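Long-range contacts in aldehyde dehydrogenase (Listeria monocytogenes, PDB 3K9D), which probably acts as an oxidoreductase on aldehyde or oxo groups, with NAD or NADP as the electron acceptor: residues 74-79 with 416-421; 86-91 with 435-440; 371-376 with 394-399; 412-417 with 431-436. One frame throughout, in Å; residues are numbered along the deposited sequence.

Overall arrangement
Interactions 1, 2 and 4 all draw on the long loop between helix 403-407 and strand 440-447, and interaction 3 is tied to it through R396. Interactions 1 and 4 share P416 and A417, and their centres are about 8 Å apart. Beyond the shared residues, G421 N probably bonds to D432 O (2.8 Å). Interactions 2 and 4 share G435 and P436, with centres about 12 Å apart. Interaction 3 lies about 13 Å from interaction 4, centre to centre, and R396 NH2 reaches N433 OD1 at 2.7 Å. Interactions 2 and 3 are the most distant pair, about 24 Å between centres. Interactions 3 and 4 both touch the second subunit.

Interaction 1: residues 74-79 with 416-421; sequences NVFASK and PALTLG
F76 and A77, on helix 67-85, run beside 416-418, where the nearest CA pairs are A77-A417 at 7.5 Å and F76-P416 at 8.0 Å. A wider, pi-type turn runs through 76-79, while 416-421 has no regular helix or strand; no hydrogen bond crosses between them.

F76 carries most of the contact. With CG anti to the backbone N (chi1 172°), the ring reaches out from the helix and puts its far end, CZ, against the loop. CZ lies 3.7 Å from P416 CB, the two side chains crossing at about a right angle. The backbone N of A417 sits at the edge of the ring, near its plane, 3.6 Å from CZ. L418 closes the same edge with its branch carbon, F76 CE2 to L418 CG being 4.0 Å. One of its methyls, CD1, then reaches on to A77 CB at 4.0 Å, so L418 touches both helix residues.

This buried contact joins the helix to the loop that precedes strand 440-447. Helix 121-134 adds S123 against L418 and Y127 against A417, and N74, in the same helix as F76, also touches S123.

Interaction 2: residues 86-91 with 435-440; sequences KDMKTI and GPENLF
M88 and T90 lean on P436, the first residue of a short 3-10 turn (436-438) that leads into strand 440-447. Segment 86-91 is the link from helix 67-85 to strand 92-97, so the contact brings together the approaches to two strands of the same mixed sheet.

Apolar contacts dominate. The M88 chain is extended at chi2 but bends at chi3 (60°), which swings the terminal methyl over to the proline: CE is 3.8 Å from P436 CB. T90 CG2 touches the same P436 CB, also at 3.8 Å. The M88 methyl meets E437 too, with CE 3.8 Å from E437 CG.

The aromatic contact is of a different kind. T90 O stands over one face of the F440 ring, offset toward the rim, with CD2 its nearest ring atom at 4.2 Å. The same ring packs against L94 and A106 of the sheet.

No hydrogen bond crosses between the segments; several polar groups of the link bond to residues outside both. T90 OG1 bonds to K134 O at the end of helix 121-134, M88 O takes a bond from K134 NZ, and T90 N gives one to Q33 OE1. Within 435-440, N438 turns its side chain back to the start of the turn: G435 N donates to N438 OD1 at 3.1 Å, nearly straight at 169°.

Interaction 3: residues 371-376 with 394-399; sequences AGHTLI and VSRLLV
L375 and L397 lie side by side on one face of the sheet, pointing the same way, with their CD2 methyls 3.8 Å apart. V394 extends this patch: its CG1 lies 3.9 Å from L375 CB. F388 of helix 382-391 packs on both leucines. On the other face T374, I376, R396 and L398 line up, and the L398 methyl CD1 nestles against T374 CG2 at 3.6 Å while also touching I376 CG1.

Strands 374-376 and 396-399 are parallel neighbours, their axes only 18° apart, and belong to a beta-alpha-beta unit whose helix is 382-391. L398 N donates to L375 O at 2.9 Å and 170°; the return bond from L375 N to R396 O is weak. Strand 396-399 is outermost within this chain, but it pairs in parallel with a strand of the second subunit, so the sheet continues across the interface.

Toward the start of the strands the contact turns polar. H373 O is gripped twice: by R396 N, nearly along the carbonyl axis, and by S395 N, which comes from above the carbonyl plane. S395 OG adds a 2.7 Å bond to G372 O. R396 CG sits between its backbone N and carbonyl carbon (chi1 54°), bringing CG and CD against T374 OG1, CG at 3.3 Å. That hydroxyl also hydrogen-bonds H373 ND1 at 2.7 Å. The R396 guanidinium passes obliquely by the H373 ring and finds its polar partners in the loop, where NH2 meets N433 OD1 and NH1 meets G421 O.

Interaction 4: residues 412-417 with 431-436; sequences TNLVPA and SDNIGP
V415 and N433 meet where two arms of one long irregular loop, between helix 403-407 and strand 440-447 of this aldehyde dehydrogenase fold, come back together. The one direct hydrogen bond between 412-417 and 431-436 runs from N433 ND2 to V415 O at 2.8 Å. The donor comes in almost head-on to the carbonyl, and the side-chain amide of N433 ties to the backbone of the other segment with the acceptor oxygen nearly in the amide plane (12° out).

The tight part is centred on this residue. Its CG is anti to its own carbonyl carbon (chi1 -84°), which sends the amide across to the other arm and leaves CB to pack: N433 CB is 3.7 Å from A417 CB. The A417 methyl also presses on the next peptide, 3.4 Å from I434 O. V415 contributes CG1, anti to its backbone N, which sits 3.4 Å from N433 O. Both ends of the amide have further partners, so that the side chain of this buried residue bonds to V415 O and G407 O through ND2 and to R396 NH2 through OD1.

The looser side is quite different. L414 only brushes past, its CB 4.1 Å from N433 ND2, and also packs on R396 and L398 of its own chain and on R444 of the second subunit. That subunit is met by D432 as well, through a salt bridge to its R444. Beside the A417 contact a water bridges the segments, donating to P416 O at 2.6 Å and to I434 O at 2.9 Å.

Interaction 1: residues 74-79 with 416-421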
loop_
_atom_site.group_PDB
_atom_site.type_symbol
_atom_site.label_atom_id
_atom_site.label_comp_id
_atom_site.label_asym_id
_atom_site.label_seq_id
_atom_site.Cartn_x
_atom_site.Cartn_y
_atom_site.Cartn_z
ATOM N N ASN A 74 18.385 -20.358 3.254
ATOM C CA ASN A 74 19.003 -19.591 4.323
ATOM C C ASN A 74 20.133 -18.720 3.823
ATOM O O ASN A 74 20.275 -17.584 4.283
ATOM C CB ASN A 74 19.430 -20.502 5.465
ATOM C CG ASN A 74 18.293 -20.800 6.415
ATOM O OD1 ASN A 74 17.267 -20.137 6.390
ATOM N ND2 ASN A 74 18.482 -21.785 7.286
ATOM N N VAL A 75 20.899 -19.240 2.849
ATOM C CA VAL A 75 21.936 -18.483 2.120
ATOM C C VAL A 75 21.335 -17.329 1.312
ATOM O O VAL A 75 21.869 -16.211 1.311
ATOM C CB VAL A 75 22.790 -19.418 1.173
ATOM C CG1 VAL A 75 23.678 -18.623 0.219
ATOM C CG2 VAL A 75 23.651 -20.353 1.986
ATOM N N PHE A 76 20.253 -17.626 0.601
ATOM C CA PHE A 76 19.548 -16.637 -0.198
ATOM C C PHE A 76 19.044 -15.496 0.689
ATOM O O PHE A 76 19.377 -14.345 0.448
ATOM C CB PHE A 76 18.395 -17.279 -0.990
ATOM C CG PHE A 76 17.519 -16.283 -1.682
ATOM C CD1 PHE A 76 17.937 -15.676 -2.857
ATOM C CD2 PHE A 76 16.273 -15.951 -1.155
ATOM C CE1 PHE A 76 17.139 -14.735 -3.484
ATOM C CE2 PHE A 76 15.468 -15.020 -1.781
ATOM C CZ PHE A 76 15.901 -14.407 -2.942
ATOM N N ALA A 77 18.279 -15.841 1.727
ATOM C CA ALA A 77 17.730 -14.887 2.697
ATOM C C ALA A 77 18.761 -14.007 3.405
ATOM O O ALA A 77 18.453 -12.873 3.784
ATOM C CB ALA A 77 16.944 -15.618 3.717
ATOM N N SER A 78 19.963 -14.540 3.612
ATOM C CA SER A 78 21.036 -13.794 4.261
ATOM C C SER A 78 21.921 -13.099 3.213
ATOM O O SER A 78 21.813 -11.882 3.035
ATOM C CB SER A 78 21.822 -14.661 5.268
ATOM O OG SER A 78 22.398 -15.813 4.670
ATOM N N LYS A 79 22.733 -13.865 2.481
ATOM C CA LYS A 79 23.725 -13.288 1.554
ATOM C C LYS A 79 23.150 -12.530 0.362
ATOM O O LYS A 79 23.631 -11.446 0.036
ATOM C CB LYS A 79 24.726 -14.350 1.069
ATOM C CG LYS A 79 25.836 -14.648 2.052
ATOM C CD LYS A 79 26.928 -13.573 2.056
ATOM C CE LYS A 79 27.427 -13.283 3.468
ATOM N NZ LYS A 79 26.407 -12.510 4.256
ATOM N N PRO A 416 15.378 -9.605 -4.720
ATOM C CA PRO A 416 15.470 -10.818 -3.902
ATOM C C PRO A 416 14.551 -10.735 -2.686
ATOM O O PRO A 416 14.738 -9.861 -1.829
ATOM C CB PRO A 416 16.941 -10.854 -3.458
ATOM C CG PRO A 416 17.639 -9.850 -4.268
ATOM C CD PRO A 416 16.641 -8.843 -4.712
ATOM N N ALA A 417 13.579 -11.649 -2.619
ATOM C CA ALA A 417 12.533 -11.597 -1.604
ATOM C C ALA A 417 11.843 -12.928 -1.382
ATOM O O ALA A 417 11.718 -13.755 -2.293
ATOM C CB ALA A 417 11.482 -10.520 -1.955
ATOM N N LEU A 418 11.350 -13.104 -0.162
ATOM C CA LEU A 418 10.536 -14.257 0.160
ATOM C C LEU A 418 9.095 -13.857 0.472
ATOM O O LEU A 418 8.265 -14.710 0.786
ATOM C CB LEU A 418 11.190 -15.074 1.284
ATOM C CG LEU A 418 12.499 -15.754 0.851
ATOM C CD1 LEU A 418 13.346 -16.097 2.063
ATOM C CD2 LEU A 418 12.268 -16.986 -0.002
ATOM N N THR A 419 8.812 -12.554 0.367
ATOM C CA THR A 419 7.433 -12.033 0.348
ATOM C C THR A 419 7.127 -11.467 -1.037
ATOM O O THR A 419 7.624 -10.413 -1.432
ATOM C CB THR A 419 7.166 -11.020 1.496
ATOM O OG1 THR A 419 7.267 -11.712 2.741
ATOM C CG2 THR A 419 5.757 -10.393 1.402
ATOM N N LEU A 420 6.319 -12.219 -1.772
ATOM C CA LEU A 420 6.042 -11.952 -3.157
ATOM C C LEU A 420 4.609 -11.436 -3.237
ATOM O O LEU A 420 3.659 -12.206 -3.094
ATOM C CB LEU A 420 6.242 -13.248 -3.978
ATOM C CG LEU A 420 7.572 -14.010 -3.775
ATOM C CD1 LEU A 420 7.707 -15.207 -4.723
ATOM C CD2 LEU A 420 8.769 -13.115 -3.960
ATOM N N GLY A 421 4.452 -10.125 -3.414
ATOM C CA GLY A 421 3.114 -9.533 -3.436
ATOM C C GLY A 421 2.349 -9.961 -4.674
ATOM O O GLY A 421 2.951 -10.133 -5.734
#

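Interaction 2: residues 86-91 with 435-440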
loop_
_atom_site.group_PDB
_atom_site.type_symbol
_atom_site.label_atom_id
_atom_site.label_comp_id
_atom_site.label_asym_id
_atom_site.label_seq_id
_atom_site.Cartn_x
_atom_site.Cartn_y
_atom_site.Cartn_z
ATOM N N LYS A 86 22.608 -3.671 0.872
ATOM C CA LYS A 86 23.737 -3.013 1.560
ATOM C C LYS A 86 24.054 -1.545 1.168
ATOM O O LYS A 86 24.427 -0.741 2.024
ATOM C CB LYS A 86 25.007 -3.886 1.497
ATOM C CG LYS A 86 25.687 -4.019 0.138
ATOM C CD LYS A 86 27.040 -4.728 0.299
ATOM C CE LYS A 86 27.994 -4.435 -0.862
ATOM N NZ LYS A 86 27.523 -4.985 -2.172
ATOM N N ASP A 87 23.899 -1.195 -0.109
ATOM C CA ASP A 87 24.270 0.146 -0.578
ATOM C C ASP A 87 23.069 1.066 -0.855
ATOM O O ASP A 87 23.239 2.212 -1.288
ATOM C CB ASP A 87 25.187 0.056 -1.802
ATOM C CG ASP A 87 26.550 -0.540 -1.472
ATOM O OD1 ASP A 87 27.067 -0.282 -0.365
ATOM O OD2 ASP A 87 27.110 -1.256 -2.324
ATOM N N MET A 88 21.868 0.563 -0.575
ATOM C CA MET A 88 20.621 1.319 -0.752
ATOM C C MET A 88 20.477 2.430 0.298
ATOM O O MET A 88 20.843 2.243 1.462
ATOM C CB MET A 88 19.415 0.382 -0.688
ATOM C CG MET A 88 19.199 -0.519 -1.927
ATOM S SD MET A 88 17.836 -1.701 -1.705
ATOM C CE MET A 88 16.444 -0.589 -1.424
ATOM N N LYS A 89 19.945 3.579 -0.121
ATOM C CA LYS A 89 19.712 4.713 0.789
ATOM C C LYS A 89 18.304 4.583 1.358
ATOM O O LYS A 89 17.323 4.591 0.606
ATOM C CB LYS A 89 19.858 6.064 0.077
ATOM C CG LYS A 89 20.583 6.057 -1.260
ATOM C CD LYS A 89 22.021 6.517 -1.168
ATOM C CE LYS A 89 22.682 6.410 -2.539
ATOM N NZ LYS A 89 24.028 7.032 -2.579
ATOM N N THR A 90 18.204 4.428 2.679
ATOM C CA THR A 90 16.930 4.086 3.329
ATOM C C THR A 90 16.633 4.897 4.597
ATOM O O THR A 90 15.553 4.765 5.189
ATOM C CB THR A 90 16.862 2.569 3.695
ATOM O OG1 THR A 90 17.890 2.243 4.641
ATOM C CG2 THR A 90 17.003 1.691 2.460
ATOM N N ILE A 91 17.596 5.722 5.003
ATOM C CA ILE A 91 17.555 6.435 6.276
ATOM C C ILE A 91 17.763 7.937 6.052
ATOM O O ILE A 91 18.712 8.350 5.387
ATOM C CB ILE A 91 18.635 5.888 7.275
ATOM C CG1 ILE A 91 18.426 4.396 7.591
ATOM C CG2 ILE A 91 18.712 6.731 8.559
ATOM C CD1 ILE A 91 17.165 4.065 8.404
ATOM N N GLY A 435 10.887 -5.327 -0.255
ATOM C CA GLY A 435 12.154 -5.026 0.389
ATOM C C GLY A 435 12.043 -3.717 1.132
ATOM O O GLY A 435 10.936 -3.299 1.470
ATOM N N PRO A 436 13.190 -3.050 1.374
ATOM C CA PRO A 436 13.290 -1.783 2.121
ATOM C C PRO A 436 12.339 -0.682 1.657
ATOM O O PRO A 436 11.706 -0.031 2.484
ATOM C CB PRO A 436 14.742 -1.364 1.882
ATOM C CG PRO A 436 15.460 -2.659 1.774
ATOM C CD PRO A 436 14.521 -3.528 0.957
ATOM N N GLU A 437 12.214 -0.521 0.340
ATOM C CA GLU A 437 11.414 0.545 -0.260
ATOM C C GLU A 437 9.899 0.396 -0.089
ATOM O O GLU A 437 9.147 1.305 -0.435
ATOM C CB GLU A 437 11.786 0.707 -1.744
ATOM C CG GLU A 437 13.163 1.339 -1.962
ATOM C CD GLU A 437 13.519 1.550 -3.426
ATOM O OE1 GLU A 437 14.716 1.745 -3.713
ATOM O OE2 GLU A 437 12.618 1.527 -4.295
ATOM N N ASN A 438 9.459 -0.747 0.436
ATOM C CA ASN A 438 8.064 -0.954 0.831
ATOM C C ASN A 438 7.845 -0.764 2.333
ATOM O O ASN A 438 6.736 -0.978 2.845
ATOM C CB ASN A 438 7.612 -2.364 0.449
ATOM C CG ASN A 438 7.850 -2.676 -1.010
ATOM O OD1 ASN A 438 8.889 -3.211 -1.368
ATOM N ND2 ASN A 438 6.901 -2.315 -1.860
ATOM N N LEU A 439 8.918 -0.402 3.035
ATOM C CA LEU A 439 8.920 -0.338 4.493
ATOM C C LEU A 439 9.418 0.999 5.037
ATOM O O LEU A 439 9.845 1.097 6.189
ATOM C CB LEU A 439 9.721 -1.506 5.082
ATOM C CG LEU A 439 9.093 -2.873 4.768
ATOM C CD1 LEU A 439 10.150 -3.943 4.862
ATOM C CD2 LEU A 439 7.876 -3.178 5.685
ATOM N N PHE A 440 9.388 2.013 4.184
ATOM C CA PHE A 440 9.440 3.402 4.643
ATOM C C PHE A 440 8.492 4.270 3.827
ATOM O O PHE A 440 8.219 3.969 2.656
ATOM C CB PHE A 440 10.875 3.987 4.741
ATOM C CG PHE A 440 11.600 4.130 3.431
ATOM C CD1 PHE A 440 11.488 5.294 2.675
ATOM C CD2 PHE A 440 12.441 3.121 2.977
ATOM C CE1 PHE A 440 12.175 5.431 1.468
ATOM C CE2 PHE A 440 13.137 3.250 1.776
ATOM C CZ PHE A 440 13.000 4.399 1.015
#

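Interaction 3: residues 371-376 with 394-399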
loop_
_atom_site.group_PDB
_atom_site.type_symbol
_atom_site.label_atom_id
_atom_site.label_comp_id
_atom_site.label_asym_id
_atom_site.label_seq_id
_atom_site.Cartn_x
_atom_site.Cartn_y
_atom_site.Cartn_z
ATOM N N ALA A 371 -3.980 -15.901 -9.895
ATOM C CA ALA A 371 -3.895 -14.541 -10.455
ATOM C C ALA A 371 -3.079 -13.599 -9.565
ATOM O O ALA A 371 -3.204 -13.618 -8.336
ATOM C CB ALA A 371 -5.292 -13.960 -10.697
ATOM N N GLY A 372 -2.220 -12.805 -10.181
ATOM C CA GLY A 372 -1.358 -11.920 -9.415
ATOM C C GLY A 372 -0.021 -12.488 -8.981
ATOM O O GLY A 372 0.877 -11.728 -8.665
ATOM N N HIS A 373 0.127 -13.810 -8.933
ATOM C CA HIS A 373 1.394 -14.371 -8.478
ATOM C C HIS A 373 2.390 -14.543 -9.646
ATOM O O HIS A 373 2.961 -13.561 -10.126
ATOM C CB HIS A 373 1.203 -15.669 -7.667
ATOM C CG HIS A 373 2.289 -15.918 -6.652
ATOM N ND1 HIS A 373 3.630 -15.801 -6.947
ATOM C CD2 HIS A 373 2.228 -16.280 -5.349
ATOM C CE1 HIS A 373 4.347 -16.052 -5.867
ATOM N NE2 HIS A 373 3.521 -16.348 -4.881
ATOM N N THR A 374 2.574 -15.784 -10.101
ATOM C CA THR A 374 3.636 -16.148 -11.055
ATOM C C THR A 374 3.081 -16.960 -12.242
ATOM O O THR A 374 2.113 -17.698 -12.087
ATOM C CB THR A 374 4.725 -17.008 -10.348
ATOM O OG1 THR A 374 5.128 -16.382 -9.133
ATOM C CG2 THR A 374 5.955 -17.172 -11.212
ATOM N N LEU A 375 3.682 -16.773 -13.417
ATOM C CA LEU A 375 3.555 -17.662 -14.566
ATOM C C LEU A 375 4.968 -17.776 -15.158
ATOM O O LEU A 375 5.748 -16.837 -15.086
ATOM C CB LEU A 375 2.548 -17.118 -15.602
ATOM C CG LEU A 375 2.347 -17.885 -16.922
ATOM C CD1 LEU A 375 0.936 -17.848 -17.394
ATOM C CD2 LEU A 375 3.257 -17.349 -18.026
ATOM N N ILE A 376 5.297 -18.940 -15.710
ATOM C CA ILE A 376 6.626 -19.200 -16.269
ATOM C C ILE A 376 6.456 -19.518 -17.759
ATOM O O ILE A 376 5.499 -20.161 -18.152
ATOM C CB ILE A 376 7.362 -20.358 -15.513
ATOM C CG1 ILE A 376 7.374 -20.139 -13.993
ATOM C CG2 ILE A 376 8.800 -20.542 -16.040
ATOM C CD1 ILE A 376 6.236 -20.842 -13.227
ATOM N N VAL A 394 -0.495 -11.765 -13.840
ATOM C CA VAL A 394 0.482 -12.094 -12.789
ATOM C C VAL A 394 1.304 -10.862 -12.465
ATOM O O VAL A 394 1.274 -9.891 -13.206
ATOM C CB VAL A 394 1.453 -13.265 -13.182
ATOM C CG1 VAL A 394 0.691 -14.576 -13.374
ATOM C CG2 VAL A 394 2.290 -12.917 -14.411
ATOM N N SER A 395 2.040 -10.909 -11.363
ATOM C CA SER A 395 2.943 -9.820 -10.996
ATOM C C SER A 395 4.387 -10.114 -11.357
ATOM O O SER A 395 5.209 -9.198 -11.482
ATOM C CB SER A 395 2.829 -9.518 -9.514
ATOM O OG SER A 395 1.489 -9.167 -9.195
ATOM N N ARG A 396 4.698 -11.395 -11.517
ATOM C CA ARG A 396 6.034 -11.796 -11.939
ATOM C C ARG A 396 5.907 -12.840 -13.038
ATOM O O ARG A 396 5.319 -13.893 -12.843
ATOM C CB ARG A 396 6.906 -12.273 -10.746
ATOM C CG ARG A 396 6.289 -13.378 -9.898
ATOM C CD ARG A 396 6.888 -13.533 -8.500
ATOM N NE ARG A 396 6.887 -12.306 -7.711
ATOM C CZ ARG A 396 5.821 -11.698 -7.179
ATOM N NH1 ARG A 396 4.599 -12.172 -7.332
ATOM N NH2 ARG A 396 5.994 -10.582 -6.475
ATOM N N LEU A 397 6.431 -12.523 -14.214
ATOM C CA LEU A 397 6.423 -13.481 -15.310
ATOM C C LEU A 397 7.840 -13.917 -15.647
ATOM O O LEU A 397 8.679 -13.134 -16.070
ATOM C CB LEU A 397 5.709 -12.923 -16.536
ATOM C CG LEU A 397 4.977 -13.933 -17.422
ATOM C CD1 LEU A 397 3.943 -13.192 -18.226
ATOM C CD2 LEU A 397 5.908 -14.676 -18.342
ATOM N N LEU A 398 8.095 -15.199 -15.467
ATOM C CA LEU A 398 9.457 -15.693 -15.565
ATOM C C LEU A 398 9.756 -16.283 -16.932
ATOM O O LEU A 398 8.960 -17.037 -17.471
ATOM C CB LEU A 398 9.728 -16.676 -14.439
ATOM C CG LEU A 398 9.347 -16.090 -13.082
ATOM C CD1 LEU A 398 9.452 -17.160 -12.049
ATOM C CD2 LEU A 398 10.182 -14.852 -12.702
ATOM N N VAL A 399 10.895 -15.883 -17.500
ATOM C CA VAL A 399 11.309 -16.355 -18.806
ATOM C C VAL A 399 12.599 -17.171 -18.683
ATOM O O VAL A 399 13.606 -16.679 -18.156
ATOM C CB VAL A 399 11.474 -15.194 -19.824
ATOM C CG1 VAL A 399 11.780 -15.735 -21.217
ATOM C CG2 VAL A 399 10.207 -14.305 -19.865
#

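Interaction 4: residues 412-417 with 431-436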
loop_
_atom_site.group_PDB
_atom_site.type_symbol
_atom_site.label_atom_id
_atom_site.label_comp_id
_atom_site.label_asym_id
_atom_site.label_seq_id
_atom_site.Cartn_x
_atom_site.Cartn_y
_atom_site.Cartn_z
ATOM N N THR A 412 16.898 -14.867 -11.177
ATOM C CA THR A 412 16.596 -13.666 -11.983
ATOM C C THR A 412 17.100 -12.372 -11.341
ATOM O O THR A 412 17.512 -12.351 -10.182
ATOM C CB THR A 412 15.081 -13.495 -12.264
ATOM O OG1 THR A 412 14.343 -13.406 -11.031
ATOM C CG2 THR A 412 14.545 -14.619 -13.144
ATOM N N ASN A 413 17.102 -11.289 -12.071
ATOM C CA ASN A 413 17.351 -10.008 -11.492
ATOM C C ASN A 413 16.174 -9.277 -10.830
ATOM O O ASN A 413 16.242 -8.118 -10.606
ATOM C CB ASN A 413 18.132 -9.109 -12.436
ATOM C CG ASN A 413 19.557 -9.594 -12.693
ATOM O OD1 ASN A 413 20.230 -10.049 -11.829
ATOM N ND2 ASN A 413 19.976 -9.503 -13.914
ATOM N N LEU A 414 15.112 -9.983 -10.516
ATOM C CA LEU A 414 14.031 -9.434 -9.687
ATOM C C LEU A 414 14.563 -9.118 -8.292
ATOM O O LEU A 414 15.628 -9.616 -7.889
ATOM C CB LEU A 414 12.861 -10.411 -9.573
ATOM C CG LEU A 414 11.997 -10.758 -10.788
ATOM C CD1 LEU A 414 10.877 -11.696 -10.379
ATOM C CD2 LEU A 414 11.415 -9.501 -11.464
ATOM N N VAL A 415 13.835 -8.282 -7.555
ATOM C CA VAL A 415 14.224 -7.982 -6.183
ATOM C C VAL A 415 14.236 -9.290 -5.374
ATOM O O VAL A 415 13.249 -10.022 -5.384
ATOM C CB VAL A 415 13.333 -6.872 -5.546
ATOM C CG1 VAL A 415 13.607 -6.751 -4.054
ATOM C CG2 VAL A 415 13.592 -5.515 -6.225
ATOM N N PRO A 416 15.378 -9.605 -4.720
ATOM C CA PRO A 416 15.470 -10.818 -3.902
ATOM C C PRO A 416 14.551 -10.735 -2.686
ATOM O O PRO A 416 14.738 -9.861 -1.829
ATOM C CB PRO A 416 16.941 -10.854 -3.458
ATOM C CG PRO A 416 17.639 -9.850 -4.268
ATOM C CD PRO A 416 16.641 -8.843 -4.712
ATOM N N ALA A 417 13.579 -11.649 -2.619
ATOM C CA ALA A 417 12.533 -11.597 -1.604
ATOM C C ALA A 417 11.843 -12.928 -1.382
ATOM O O ALA A 417 11.718 -13.755 -2.293
ATOM C CB ALA A 417 11.482 -10.520 -1.955
ATOM N N SER A 431 2.382 -5.468 -5.731
ATOM C CA SER A 431 2.796 -6.537 -6.632
ATOM C C SER A 431 4.304 -6.768 -6.508
ATOM O O SER A 431 4.889 -7.564 -7.252
ATOM C CB SER A 431 2.464 -6.149 -8.077
ATOM O OG SER A 431 3.093 -4.917 -8.409
ATOM N N ASP A 432 4.938 -6.064 -5.572
ATOM C CA ASP A 432 6.390 -6.114 -5.497
ATOM C C ASP A 432 6.902 -7.385 -4.840
ATOM O O ASP A 432 6.204 -8.020 -4.036
ATOM C CB ASP A 432 6.963 -4.875 -4.795
ATOM C CG ASP A 432 6.560 -3.566 -5.483
ATOM O OD1 ASP A 432 6.234 -3.572 -6.690
ATOM O OD2 ASP A 432 6.566 -2.526 -4.805
ATOM N N ASN A 433 8.112 -7.770 -5.235
ATOM C CA ASN A 433 8.959 -8.595 -4.383
ATOM C C ASN A 433 9.441 -7.608 -3.361
ATOM O O ASN A 433 10.180 -6.680 -3.681
ATOM C CB ASN A 433 10.152 -9.135 -5.170
ATOM C CG ASN A 433 9.825 -10.403 -5.956
ATOM O OD1 ASN A 433 8.708 -10.597 -6.419
ATOM N ND2 ASN A 433 10.818 -11.267 -6.118
ATOM N N ILE A 434 9.015 -7.767 -2.126
ATOM C CA ILE A 434 9.152 -6.624 -1.256
ATOM C C ILE A 434 10.467 -6.566 -0.493
ATOM O O ILE A 434 11.115 -7.597 -0.226
ATOM C CB ILE A 434 7.875 -6.311 -0.429
ATOM C CG1 ILE A 434 7.735 -7.205 0.786
ATOM C CG2 ILE A 434 6.642 -6.259 -1.327
ATOM C CD1 ILE A 434 8.032 -6.423 2.036
ATOM N N GLY A 435 10.887 -5.327 -0.255
ATOM C CA GLY A 435 12.154 -5.026 0.389
ATOM C C GLY A 435 12.043 -3.717 1.132
ATOM O O GLY A 435 10.936 -3.299 1.470
ATOM N N PRO A 436 13.190 -3.050 1.374
ATOM C CA PRO A 436 13.290 -1.783 2.121
ATOM C C PRO A 436 12.339 -0.682 1.657
ATOM O O PRO A 436 11.706 -0.031 2.484
ATOM C CB PRO A 436 14.742 -1.364 1.882
ATOM C CG PRO A 436 15.460 -2.659 1.774
ATOM C CD PRO A 436 14.521 -3.528 0.957
HETATM O O HOH W 1 14.005 -7.750 -0.408
#